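Local structure of FAD-binding PCMH-type domain-containing protein (Gibberella zeae, 6YJO) at residues V165-H170 with G184-T189; H170-G175 with G225-L230; R203-W208 with W215-A220. The protein binds FAD covalently and probably works as an oxygen-dependent, FAD-linked oxidoreductase that oxidises oligosaccharides. All coordinates share one frame; numbering follows the deposited sequence.

Contact 1 (V165-H170 with G184-T189); sequences VGIAGH and GLTLDT. With FAD (flavin-adenine dinucleotide), chain C.
H170 and T186 meet in the FAD-binding core of a PCMH-type flavoprotein, where the short helix beginning at I167 faces the 3-10 turn 186-188. The contact between the two segments is small and carries no hydrogen bond of its own. T186 OG1 lies 3.5 Å from H170 CD2, oblique to the ring, and the two side chains cross at about a right angle. The hydroxyl is held instead by the carbonyl O of P158, with a weak bond to that of G175. Beside this pair, the CD1 end of I167 touches T186 CG2 at 4.4 Å, while F232 of strand 226-236 packs against both residues.

Van der Waals contacts surround the cofactor on the other side of the 165-170 segment: A168 CB lies against the adenine near N7A and C5A, and V165 CG2 sits 3.5 Å from FAD C9 of the flavin.

Polar bonds to the cofactor come from the same segment. G166, the N-cap of the helix, gives its N-H to FAD O2P over 2.6 Å, and G169 N reaches FAD O1P of the same phosphate at 3.3 Å. Backbone N-H groups at a helix start suit a phosphate, whose negative charge the helix end would probably help to stabilise. H170 CG stands anti to the backbone N (chi1 -167°), which swings the imidazole toward the ribityl chain. The ring is gripped at both nitrogens, which helps fix its rotation: NE2 is tied to the backbone N of G160, and H170 ND1 shares a 2.7 Å hydrogen bond with FAD O2' at the imidazole edge, close to the ring plane.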
loop_
_atom_site.group_PDB
_atom_site.type_symbol
_atom_site.label_atom_id
_atom_site.label_comp_id
_atom_site.label_asym_id
_atom_site.label_seq_id
_atom_site.Cartn_x
_atom_site.Cartn_y
_atom_site.Cartn_z
ATOM N N VAL A 165 -0.239 -0.043 9.493
ATOM C CA VAL A 165 -0.224 0.834 8.330
ATOM C C VAL A 165 -1.267 1.930 8.502
ATOM O O VAL A 165 -2.367 1.695 9.022
ATOM C CB VAL A 165 -0.466 0.008 7.055
ATOM C CG1 VAL A 165 -0.894 0.888 5.897
ATOM C CG2 VAL A 165 0.795 -0.779 6.704
ATOM N N GLY A 166 -0.914 3.146 8.084
ATOM C CA GLY A 166 -1.846 4.255 8.157
ATOM C C GLY A 166 -2.849 4.225 7.017
ATOM O O GLY A 166 -2.547 3.817 5.895
ATOM N N ILE A 167 -4.072 4.667 7.319
ATOM C CA ILE A 167 -5.150 4.583 6.339
ATOM C C ILE A 167 -4.887 5.520 5.167
ATOM O O ILE A 167 -5.200 5.194 4.016
ATOM C CB ILE A 167 -6.507 4.881 7.006
ATOM C CG1 ILE A 167 -7.663 4.617 6.032
ATOM C CG2 ILE A 167 -6.572 6.320 7.500
ATOM C CD1 ILE A 167 -7.784 3.163 5.598
ATOM N N ALA A 168 -4.311 6.694 5.435
ATOM C CA ALA A 168 -4.132 7.693 4.386
ATOM C C ALA A 168 -3.217 7.177 3.282
ATOM O O ALA A 168 -3.614 7.095 2.115
ATOM C CB ALA A 168 -3.582 8.984 4.990
ATOM N N GLY A 169 -1.980 6.825 3.633
ATOM C CA GLY A 169 -1.052 6.329 2.631
ATOM C C GLY A 169 -1.524 5.051 1.969
ATOM O O GLY A 169 -1.285 4.839 0.778
ATOM N N HIS A 170 -2.204 4.191 2.725
ATOM C CA HIS A 170 -2.673 2.918 2.190
ATOM C C HIS A 170 -3.725 3.127 1.104
ATOM O O HIS A 170 -3.623 2.568 0.005
ATOM C CB HIS A 170 -3.229 2.079 3.340
ATOM C CG HIS A 170 -3.454 0.639 2.998
ATOM N ND1 HIS A 170 -2.432 -0.216 2.650
ATOM C CD2 HIS A 170 -4.587 -0.099 2.972
ATOM C CE1 HIS A 170 -2.925 -1.420 2.420
ATOM N NE2 HIS A 170 -4.232 -1.375 2.606
ATOM N N GLY A 184 -12.397 -5.739 -3.239
ATOM C CA GLY A 184 -11.737 -4.672 -3.961
ATOM C C GLY A 184 -10.599 -4.039 -3.177
ATOM O O GLY A 184 -10.378 -4.305 -1.993
ATOM N N LEU A 185 -9.855 -3.185 -3.880
ATOM C CA LEU A 185 -8.875 -2.333 -3.228
ATOM C C LEU A 185 -9.570 -1.402 -2.241
ATOM O O LEU A 185 -10.764 -1.112 -2.353
ATOM C CB LEU A 185 -8.107 -1.499 -4.256
ATOM C CG LEU A 185 -7.358 -2.218 -5.380
ATOM C CD1 LEU A 185 -6.861 -1.194 -6.388
ATOM C CD2 LEU A 185 -6.197 -3.049 -4.842
ATOM N N THR A 186 -8.802 -0.926 -1.258
ATOM C CA THR A 186 -9.353 0.029 -0.303
ATOM C C THR A 186 -9.904 1.258 -1.013
ATOM O O THR A 186 -10.952 1.789 -0.629
ATOM C CB THR A 186 -8.290 0.441 0.714
ATOM O OG1 THR A 186 -7.583 -0.717 1.176
ATOM C CG2 THR A 186 -8.942 1.147 1.899
ATOM N N LEU A 187 -9.217 1.726 -2.057
ATOM C CA LEU A 187 -9.693 2.905 -2.768
ATOM C C LEU A 187 -10.912 2.613 -3.632
ATOM O O LEU A 187 -11.563 3.561 -4.085
ATOM C CB LEU A 187 -8.576 3.506 -3.631
ATOM C CG LEU A 187 -7.908 2.686 -4.738
ATOM C CD1 LEU A 187 -8.822 2.449 -5.931
ATOM C CD2 LEU A 187 -6.643 3.408 -5.183
ATOM N N ASP A 188 -11.235 1.337 -3.874
ATOM C CA ASP A 188 -12.446 1.021 -4.624
ATOM C C ASP A 188 -13.694 1.334 -3.814
ATOM O O ASP A 188 -14.756 1.590 -4.389
ATOM C CB ASP A 188 -12.436 -0.446 -5.051
ATOM C CG ASP A 188 -11.387 -0.743 -6.112
ATOM O OD1 ASP A 188 -10.921 0.206 -6.781
ATOM O OD2 ASP A 188 -11.029 -1.926 -6.281
ATOM N N THR A 189 -13.585 1.334 -2.487
ATOM C CA THR A 189 -14.683 1.698 -1.601
ATOM C C THR A 189 -14.600 3.152 -1.155
ATOM O O THR A 189 -15.335 3.555 -0.249
ATOM C CB THR A 189 -14.700 0.775 -0.379
ATOM O OG1 THR A 189 -13.554 1.033 0.439
ATOM C CG2 THR A 189 -14.680 -0.685 -0.812
HETATM P PA FAD C . 3.207 7.124 5.430
HETATM O O1A FAD C . 4.685 7.124 5.329
HETATM O O2A FAD C . 2.656 7.932 6.617
HETATM O O5B FAD C . 2.552 7.620 4.085
HETATM C C5B FAD C . 2.965 7.085 2.809
HETATM C C4B FAD C . 2.617 8.068 1.724
HETATM O O4B FAD C . 1.296 8.609 1.972
HETATM C C3B FAD C . 3.552 9.271 1.631
HETATM O O3B FAD C . 3.683 9.707 0.283
HETATM C C2B FAD C . 2.834 10.305 2.497
HETATM O O2B FAD C . 3.188 11.634 2.147
HETATM C C1B FAD C . 1.380 10.013 2.136
HETATM N N9A FAD C . 0.417 10.436 3.150
HETATM C C8A FAD C . 0.290 9.974 4.435
HETATM N N7A FAD C . -0.664 10.552 5.123
HETATM C C5A FAD C . -1.206 11.465 4.225
HETATM C C6A FAD C . -2.256 12.392 4.340
HETATM N N6A FAD C . -2.982 12.571 5.446
HETATM N N1A FAD C . -2.537 13.149 3.256
HETATM C C2A FAD C . -1.818 12.977 2.145
HETATM N N3A FAD C . -0.808 12.135 1.922
HETATM C C4A FAD C . -0.546 11.401 3.013
HETATM N N1 FAD C . 0.418 -2.518 1.219
HETATM C C2 FAD C . -0.512 -3.330 0.633
HETATM O O2 FAD C . -1.081 -3.009 -0.416
HETATM N N3 FAD C . -0.833 -4.543 1.223
HETATM C C4 FAD C . -0.292 -5.047 2.389
HETATM O O4 FAD C . -0.654 -6.140 2.821
HETATM C C4X FAD C . 0.694 -4.178 3.001
HETATM N N5 FAD C . 1.257 -4.574 4.108
HETATM C C5X FAD C . 2.195 -3.737 4.693
HETATM C C6 FAD C . 2.833 -4.149 5.857
HETATM C C7 FAD C . 3.760 -3.338 6.501
HETATM C C7M FAD C . 4.406 -3.818 7.774
HETATM C C8 FAD C . 4.115 -2.106 5.924
HETATM C C8M FAD C . 5.121 -1.201 6.580
HETATM C C9 FAD C . 3.498 -1.699 4.745
HETATM C C9A FAD C . 2.550 -2.505 4.127
HETATM N N10 FAD C . 1.905 -2.114 2.937
HETATM C C10 FAD C . 0.980 -2.930 2.340
HETATM C "C1'" FAD C . 2.254 -0.850 2.275
HETATM C "C2'" FAD C . 1.343 0.312 2.640
HETATM O "O2'" FAD C . 0.110 0.202 1.931
HETATM C "C3'" FAD C . 2.034 1.615 2.239
HETATM O "O3'" FAD C . 3.313 1.645 2.863
HETATM C "C4'" FAD C . 1.275 2.882 2.629
HETATM O "O4'" FAD C . 1.332 3.834 1.568
HETATM C "C5'" FAD C . 1.846 3.487 3.890
HETATM O "O5'" FAD C . 0.909 4.443 4.422
HETATM P P FAD C . 1.170 5.134 5.804
HETATM O O1P FAD C . 0.237 6.337 5.961
HETATM O O2P FAD C . 1.128 4.114 6.882
HETATM O O3P FAD C . 2.677 5.638 5.587
#

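Contact 2 (H170-G175 with G225-L230); sequences HALHGG and GIVAEL. With FAD (flavin-adenine dinucleotide), chain C.
V227 O takes a hydrogen bond from FAD N6A at 2.8 Å, nearly straight with an N-H...O angle of 165°. The N-H of V227 returns a bond to FAD N1A over 3.1 Å, so one strand residue reads both the donor and the acceptor on this edge of the adenine. G225 O adds a close approach of 3.3 Å to FAD C2A. The base is thus held by backbone atoms of the 225-230 segment, with its rotation fixed by the two-bond grip.

Across from the strand, two apolar pairs join it to A171 and L172. With chi2 of L172 at 173°, its CD1 branch runs on outward from the backbone, toward V227 and the adenine, and L172 CD1 meets V227 CG2 at 4.1 Å. L172 CD1 also lies 3.7 Å from FAD C2A, so this leucine packs on strand and adenine at once. Farther along, A171 CB meets L230 CD2 at 4.0 Å. V227 and L230 both direct their side chains at segment 170-175, and no hydrogen bond links the two segments.

H173 is held through its two nitrogens, ND1 by the carbonyl O of G169 and NE2 by S222 OG. Its ring packs edge-on against the ribose, with H173 CE1 3.6 Å from FAD O4B, which lies near the ring plane. In a further packing contact, G175 CA rests over one face of the H170 imidazole, offset toward the rim.

Together the strand and segment 170-175 form the adenosine end of the FAD pocket, in the FAD-binding domain of a PCMH-type flavoenzyme.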
loop_
_atom_site.group_PDB
_atom_site.type_symbol
_atom_site.label_atom_id
_atom_site.label_comp_id
_atom_site.label_asym_id
_atom_site.label_seq_id
_atom_site.Cartn_x
_atom_site.Cartn_y
_atom_site.Cartn_z
ATOM N N HIS A 170 -2.204 4.191 2.725
ATOM C CA HIS A 170 -2.673 2.918 2.190
ATOM C C HIS A 170 -3.725 3.127 1.104
ATOM O O HIS A 170 -3.623 2.568 0.005
ATOM C CB HIS A 170 -3.229 2.079 3.340
ATOM C CG HIS A 170 -3.454 0.639 2.998
ATOM N ND1 HIS A 170 -2.432 -0.216 2.650
ATOM C CD2 HIS A 170 -4.587 -0.099 2.972
ATOM C CE1 HIS A 170 -2.925 -1.420 2.420
ATOM N NE2 HIS A 170 -4.232 -1.375 2.606
ATOM N N ALA A 171 -4.741 3.944 1.390
ATOM C CA ALA A 171 -5.865 4.095 0.470
ATOM C C ALA A 171 -5.538 5.023 -0.695
ATOM O O ALA A 171 -5.978 4.779 -1.825
ATOM C CB ALA A 171 -7.091 4.609 1.221
ATOM N N LEU A 172 -4.780 6.092 -0.447
ATOM C CA LEU A 172 -4.498 7.051 -1.508
ATOM C C LEU A 172 -3.648 6.465 -2.626
ATOM O O LEU A 172 -3.486 7.120 -3.660
ATOM C CB LEU A 172 -3.809 8.290 -0.931
ATOM C CG LEU A 172 -4.728 9.208 -0.123
ATOM C CD1 LEU A 172 -3.924 10.320 0.545
ATOM C CD2 LEU A 172 -5.828 9.789 -1.011
ATOM N N HIS A 173 -3.111 5.259 -2.453
ATOM C CA HIS A 173 -2.323 4.612 -3.489
ATOM C C HIS A 173 -2.811 3.214 -3.842
ATOM O O HIS A 173 -2.215 2.573 -4.715
ATOM C CB HIS A 173 -0.851 4.552 -3.061
ATOM C CG HIS A 173 -0.295 5.882 -2.659
ATOM N ND1 HIS A 173 -0.078 6.229 -1.343
ATOM C CD2 HIS A 173 0.068 6.957 -3.399
ATOM C CE1 HIS A 173 0.410 7.456 -1.290
ATOM N NE2 HIS A 173 0.508 7.920 -2.524
ATOM N N GLY A 174 -3.877 2.731 -3.208
ATOM C CA GLY A 174 -4.414 1.420 -3.509
ATOM C C GLY A 174 -5.028 0.765 -2.291
ATOM O O GLY A 174 -6.162 1.073 -1.910
ATOM N N GLY A 175 -4.274 -0.129 -1.664
ATOM C CA GLY A 175 -4.761 -0.848 -0.506
ATOM C C GLY A 175 -5.208 -2.243 -0.877
ATOM O O GLY A 175 -6.366 -2.449 -1.251
ATOM N N GLY A 225 -2.449 17.058 -1.854
ATOM C CA GLY A 225 -2.945 17.763 -0.691
ATOM C C GLY A 225 -2.793 16.929 0.559
ATOM O O GLY A 225 -2.339 15.783 0.525
ATOM N N ILE A 226 -3.186 17.536 1.675
ATOM C CA ILE A 226 -3.127 16.901 2.986
ATOM C C ILE A 226 -4.547 16.472 3.338
ATOM O O ILE A 226 -5.385 17.295 3.719
ATOM C CB ILE A 226 -2.543 17.834 4.051
ATOM C CG1 ILE A 226 -1.238 18.467 3.565
ATOM C CG2 ILE A 226 -2.295 17.064 5.347
ATOM C CD1 ILE A 226 -0.058 17.511 3.558
ATOM N N VAL A 227 -4.822 15.174 3.205
ATOM C CA VAL A 227 -6.124 14.638 3.580
ATOM C C VAL A 227 -6.230 14.559 5.097
ATOM O O VAL A 227 -5.268 14.199 5.792
ATOM C CB VAL A 227 -6.339 13.259 2.934
ATOM C CG1 VAL A 227 -7.579 12.589 3.507
ATOM C CG2 VAL A 227 -6.452 13.395 1.427
ATOM N N ALA A 228 -7.408 14.897 5.616
ATOM C CA ALA A 228 -7.681 14.863 7.045
ATOM C C ALA A 228 -8.729 13.833 7.439
ATOM O O ALA A 228 -8.700 13.345 8.571
ATOM C CB ALA A 228 -8.148 16.243 7.531
ATOM N N GLU A 229 -9.652 13.495 6.541
ATOM C CA GLU A 229 -10.695 12.517 6.817
ATOM C C GLU A 229 -11.061 11.833 5.508
ATOM O O GLU A 229 -11.320 12.514 4.513
ATOM C CB GLU A 229 -11.919 13.198 7.438
ATOM C CG GLU A 229 -12.944 12.252 8.033
ATOM C CD GLU A 229 -14.033 12.976 8.812
ATOM O OE1 GLU A 229 -13.732 13.535 9.889
ATOM O OE2 GLU A 229 -15.191 12.989 8.343
ATOM N N LEU A 230 -11.061 10.502 5.501
ATOM C CA LEU A 230 -11.445 9.717 4.335
ATOM C C LEU A 230 -12.803 9.071 4.577
ATOM O O LEU A 230 -13.134 8.704 5.710
ATOM C CB LEU A 230 -10.405 8.631 4.020
ATOM C CG LEU A 230 -8.970 9.090 3.723
ATOM C CD1 LEU A 230 -8.140 9.186 5.006
ATOM C CD2 LEU A 230 -8.287 8.161 2.722
HETATM P PA FAD C . 3.207 7.124 5.430
HETATM O O1A FAD C . 4.685 7.124 5.329
HETATM O O2A FAD C . 2.656 7.932 6.617
HETATM O O5B FAD C . 2.552 7.620 4.085
HETATM C C5B FAD C . 2.965 7.085 2.809
HETATM C C4B FAD C . 2.617 8.068 1.724
HETATM O O4B FAD C . 1.296 8.609 1.972
HETATM C C3B FAD C . 3.552 9.271 1.631
HETATM O O3B FAD C . 3.683 9.707 0.283
HETATM C C2B FAD C . 2.834 10.305 2.497
HETATM O O2B FAD C . 3.188 11.634 2.147
HETATM C C1B FAD C . 1.380 10.013 2.136
HETATM N N9A FAD C . 0.417 10.436 3.150
HETATM C C8A FAD C . 0.290 9.974 4.435
HETATM N N7A FAD C . -0.664 10.552 5.123
HETATM C C5A FAD C . -1.206 11.465 4.225
HETATM C C6A FAD C . -2.256 12.392 4.340
HETATM N N6A FAD C . -2.982 12.571 5.446
HETATM N N1A FAD C . -2.537 13.149 3.256
HETATM C C2A FAD C . -1.818 12.977 2.145
HETATM N N3A FAD C . -0.808 12.135 1.922
HETATM C C4A FAD C . -0.546 11.401 3.013
HETATM N N1 FAD C . 0.418 -2.518 1.219
HETATM C C2 FAD C . -0.512 -3.330 0.633
HETATM O O2 FAD C . -1.081 -3.009 -0.416
HETATM N N3 FAD C . -0.833 -4.543 1.223
HETATM C C4 FAD C . -0.292 -5.047 2.389
HETATM O O4 FAD C . -0.654 -6.140 2.821
HETATM C C4X FAD C . 0.694 -4.178 3.001
HETATM N N5 FAD C . 1.257 -4.574 4.108
HETATM C C5X FAD C . 2.195 -3.737 4.693
HETATM C C6 FAD C . 2.833 -4.149 5.857
HETATM C C7 FAD C . 3.760 -3.338 6.501
HETATM C C7M FAD C . 4.406 -3.818 7.774
HETATM C C8 FAD C . 4.115 -2.106 5.924
HETATM C C8M FAD C . 5.121 -1.201 6.580
HETATM C C9 FAD C . 3.498 -1.699 4.745
HETATM C C9A FAD C . 2.550 -2.505 4.127
HETATM N N10 FAD C . 1.905 -2.114 2.937
HETATM C C10 FAD C . 0.980 -2.930 2.340
HETATM C "C1'" FAD C . 2.254 -0.850 2.275
HETATM C "C2'" FAD C . 1.343 0.312 2.640
HETATM O "O2'" FAD C . 0.110 0.202 1.931
HETATM C "C3'" FAD C . 2.034 1.615 2.239
HETATM O "O3'" FAD C . 3.313 1.645 2.863
HETATM C "C4'" FAD C . 1.275 2.882 2.629
HETATM O "O4'" FAD C . 1.332 3.834 1.568
HETATM C "C5'" FAD C . 1.846 3.487 3.890
HETATM O "O5'" FAD C . 0.909 4.443 4.422
HETATM P P FAD C . 1.170 5.134 5.804
HETATM O O1P FAD C . 0.237 6.337 5.961
HETATM O O2P FAD C . 1.128 4.114 6.882
HETATM O O3P FAD C . 2.677 5.638 5.587
#

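Contact 3 (R203-W208 with W215-A220); sequences RYAADW and WALRGA. With NAG (2-acetamido-2-deoxy-beta-D-glucopyranose), chain B; NAG (2-acetamido-2-deoxy-beta-D-glucopyranose), chain D.
D207 and R218 form the polar half of this contact, a salt bridge between the segment 203-208 and the segment 215-220. R218 NH1 donates to D207 OD1 over 3.0 Å with an N-H...O angle of 168°. The oxygen lies near the guanidinium plane but is met on its syn side, 30° out of the carboxylate plane. The pairing is one-pronged: R218 NH2 stays 3.5 Å from D207 OD2, without a hydrogen bond, consistent with the 50° twist between the planes. An extended chain from CG to NE carries the R218 guanidinium out to the acid. Both groups have further partners, since N407 supplies its carbonyl O to R218 NH1 and its ND2 to D207 OD1, while R218 NH2 binds the carbonyl O of F190. The donors gathered at D207 OD1 would probably stabilise the negative charge of the carboxylate. A water accepts from D207 N at 2.8 Å and, weakly, from R218 NH2, bridging backbone and side chain.

The apolar half is a single pair, A205 CB against L217 CD1 at 4.0 Å. Both side chains point toward the other segment, and I195 of the adjoining strand touches each of them.

Sugar contacts belong to R203, away from the helix. R203, its side chain bent at chi2, brings NE to O7 of the chain B NAG at 3.0 Å, and R203 NH2 makes a weak bond to O4 of the chain D NAG, at the guanidinium edge.

Strand 202-206 pairs antiparallel with 190-196, and helix 211-220 lies over these strands, with helix 479-489 packed on it through L482, which touches W215, A216 and A220.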
loop_
_atom_site.group_PDB
_atom_site.type_symbol
_atom_site.label_atom_id
_atom_site.label_comp_id
_atom_site.label_asym_id
_atom_site.label_seq_id
_atom_site.Cartn_x
_atom_site.Cartn_y
_atom_site.Cartn_z
ATOM N N ARG A 203 -11.179 21.595 1.216
ATOM C CA ARG A 203 -12.207 21.077 0.326
ATOM C C ARG A 203 -12.720 19.737 0.837
ATOM O O ARG A 203 -12.000 18.990 1.506
ATOM C CB ARG A 203 -11.679 20.887 -1.104
ATOM C CG ARG A 203 -11.269 22.161 -1.822
ATOM C CD ARG A 203 -12.435 23.101 -2.012
ATOM N NE ARG A 203 -12.085 24.182 -2.927
ATOM C CZ ARG A 203 -12.593 25.407 -2.886
ATOM N NH1 ARG A 203 -13.485 25.740 -1.962
ATOM N NH2 ARG A 203 -12.198 26.306 -3.772
ATOM N N TYR A 204 -13.978 19.438 0.521
ATOM C CA TYR A 204 -14.475 18.068 0.544
ATOM C C TYR A 204 -14.512 17.588 -0.901
ATOM O O TYR A 204 -15.285 18.107 -1.713
ATOM C CB TYR A 204 -15.851 17.950 1.193
ATOM C CG TYR A 204 -16.339 16.521 1.166
ATOM C CD1 TYR A 204 -15.744 15.553 1.964
ATOM C CD2 TYR A 204 -17.359 16.128 0.312
ATOM C CE1 TYR A 204 -16.163 14.242 1.932
ATOM C CE2 TYR A 204 -17.788 14.816 0.271
ATOM C CZ TYR A 204 -17.184 13.875 1.082
ATOM O OH TYR A 204 -17.606 12.567 1.051
ATOM N N ALA A 205 -13.669 16.608 -1.219
ATOM C CA ALA A 205 -13.497 16.119 -2.580
ATOM C C ALA A 205 -14.326 14.856 -2.775
ATOM O O ALA A 205 -14.131 13.867 -2.060
ATOM C CB ALA A 205 -12.020 15.847 -2.863
ATOM N N ALA A 206 -15.248 14.895 -3.734
ATOM C CA ALA A 206 -16.036 13.725 -4.094
ATOM C C ALA A 206 -16.319 13.783 -5.589
ATOM O O ALA A 206 -16.084 14.799 -6.247
ATOM C CB ALA A 206 -17.329 13.639 -3.268
ATOM N N ASP A 207 -16.825 12.669 -6.124
ATOM C CA ASP A 207 -16.973 12.549 -7.572
ATOM C C ASP A 207 -17.792 13.696 -8.152
ATOM O O ASP A 207 -17.466 14.216 -9.225
ATOM C CB ASP A 207 -17.610 11.205 -7.924
ATOM C CG ASP A 207 -16.584 10.105 -8.120
ATOM O OD1 ASP A 207 -15.385 10.424 -8.281
ATOM O OD2 ASP A 207 -16.970 8.919 -8.126
ATOM N N TRP A 208 -18.849 14.114 -7.456
ATOM C CA TRP A 208 -19.725 15.146 -8.004
ATOM C C TRP A 208 -19.044 16.510 -7.988
ATOM O O TRP A 208 -18.926 17.173 -9.025
ATOM C CB TRP A 208 -21.037 15.194 -7.221
ATOM C CG TRP A 208 -22.137 15.903 -7.954
ATOM C CD1 TRP A 208 -22.551 17.192 -7.770
ATOM C CD2 TRP A 208 -22.960 15.361 -8.993
ATOM N NE1 TRP A 208 -23.584 17.485 -8.629
ATOM C CE2 TRP A 208 -23.854 16.377 -9.391
ATOM C CE3 TRP A 208 -23.029 14.115 -9.625
ATOM C CZ2 TRP A 208 -24.807 16.182 -10.392
ATOM C CZ3 TRP A 208 -23.974 13.924 -10.616
ATOM C CH2 TRP A 208 -24.850 14.951 -10.991
ATOM N N TRP A 215 -10.535 11.675 -8.613
ATOM C CA TRP A 215 -9.910 10.676 -9.472
ATOM C C TRP A 215 -8.434 10.508 -9.129
ATOM O O TRP A 215 -7.921 9.383 -9.089
ATOM C CB TRP A 215 -10.099 11.092 -10.931
ATOM C CG TRP A 215 -9.333 10.296 -11.937
ATOM C CD1 TRP A 215 -9.747 9.166 -12.583
ATOM C CD2 TRP A 215 -8.029 10.592 -12.444
ATOM N NE1 TRP A 215 -8.773 8.736 -13.455
ATOM C CE2 TRP A 215 -7.707 9.594 -13.387
ATOM C CE3 TRP A 215 -7.099 11.604 -12.189
ATOM C CZ2 TRP A 215 -6.495 9.577 -14.070
ATOM C CZ3 TRP A 215 -5.896 11.584 -12.865
ATOM C CH2 TRP A 215 -5.605 10.581 -13.800
ATOM N N ALA A 216 -7.739 11.618 -8.861
ATOM C CA ALA A 216 -6.328 11.538 -8.496
ATOM C C ALA A 216 -6.154 10.973 -7.092
ATOM O O ALA A 216 -5.189 10.250 -6.824
ATOM C CB ALA A 216 -5.681 12.919 -8.602
ATOM N N LEU A 217 -7.075 11.292 -6.179
ATOM C CA LEU A 217 -6.970 10.768 -4.821
ATOM C C LEU A 217 -7.088 9.253 -4.793
ATOM O O LEU A 217 -6.500 8.602 -3.920
ATOM C CB LEU A 217 -8.039 11.400 -3.923
ATOM C CG LEU A 217 -7.906 12.908 -3.709
ATOM C CD1 LEU A 217 -8.892 13.407 -2.666
ATOM C CD2 LEU A 217 -6.486 13.280 -3.313
ATOM N N ARG A 218 -7.842 8.670 -5.728
ATOM C CA ARG A 218 -7.934 7.215 -5.849
ATOM C C ARG A 218 -6.724 6.691 -6.625
ATOM O O ARG A 218 -6.831 6.166 -7.734
ATOM C CB ARG A 218 -9.232 6.801 -6.532
ATOM C CG ARG A 218 -10.509 7.085 -5.753
ATOM C CD ARG A 218 -11.694 6.372 -6.390
ATOM N NE ARG A 218 -12.962 6.721 -5.756
ATOM C CZ ARG A 218 -13.755 7.719 -6.144
ATOM N NH1 ARG A 218 -13.428 8.486 -7.177
ATOM N NH2 ARG A 218 -14.888 7.948 -5.493
ATOM N N GLY A 219 -5.548 6.834 -6.017
ATOM C CA GLY A 219 -4.364 6.236 -6.606
ATOM C C GLY A 219 -3.059 6.984 -6.408
ATOM O O GLY A 219 -1.992 6.366 -6.311
ATOM N N ALA A 220 -3.124 8.312 -6.345
ATOM C CA ALA A 220 -1.915 9.125 -6.320
ATOM C C ALA A 220 -2.149 10.394 -5.514
ATOM O O ALA A 220 -1.612 11.458 -5.833
ATOM C CB ALA A 220 -1.454 9.470 -7.737
HETATM C C1 NAG B . -10.354 26.378 -7.559
HETATM C C2 NAG B . -11.404 25.279 -7.818
HETATM C C3 NAG B . -12.154 25.528 -9.128
HETATM C C4 NAG B . -12.731 26.936 -9.137
HETATM C C5 NAG B . -11.599 27.935 -8.956
HETATM C C6 NAG B . -12.079 29.366 -8.913
HETATM C C7 NAG B . -10.644 23.215 -6.722
HETATM C C8 NAG B . -9.981 21.885 -6.913
HETATM N N2 NAG B . -10.788 23.962 -7.824
HETATM O O3 NAG B . -13.203 24.570 -9.228
HETATM O O4 NAG B . -13.511 27.236 -10.293
HETATM O O5 NAG B . -10.959 27.681 -7.697
HETATM O O6 NAG B . -12.483 29.727 -7.598
HETATM O O7 NAG B . -11.034 23.596 -5.621
HETATM C C1 NAG D . -6.857 27.218 -3.661
HETATM C C2 NAG D . -7.861 28.332 -3.935
HETATM C C3 NAG D . -9.123 27.772 -4.594
HETATM C C4 NAG D . -8.784 26.903 -5.799
HETATM C C5 NAG D . -7.723 25.871 -5.433
HETATM C C6 NAG D . -7.234 25.084 -6.625
HETATM C C7 NAG D . -8.210 30.364 -2.601
HETATM C C8 NAG D . -8.577 30.917 -1.255
HETATM N N2 NAG D . -8.196 29.030 -2.704
HETATM O O3 NAG D . -9.950 28.859 -4.999
HETATM O O4 NAG D . -9.945 26.181 -6.193
HETATM O O5 NAG D . -6.577 26.519 -4.865
HETATM O O6 NAG D . -6.240 25.801 -7.344
HETATM O O7 NAG D . -7.936 31.092 -3.550
HETATM O O HOH W 1 -17.336 10.245 -4.742
#

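Contacts 1 and 2 lie with centres about 7 Å apart, share H170 and helix 167-171, and both touch FAD, so one short helix serves the flavin side, the phosphate and the adenosine. Their segments alternate along the chain; backbone bonds of T186 and L187 to G175 and G174 join them. Contact 3 is nested inside the loop closed by contact 2, its centre about 9 Å from that of contact 2 and about 13 Å from that of contact 1. Its helix 211-220 precedes strand 226-236 of contact 2, and strands 202-206 and 226-236 both flank 190-196 in one antiparallel sheet. The cofactor pocket is thereby joined through this sheet to the glycan-bearing side of the protein.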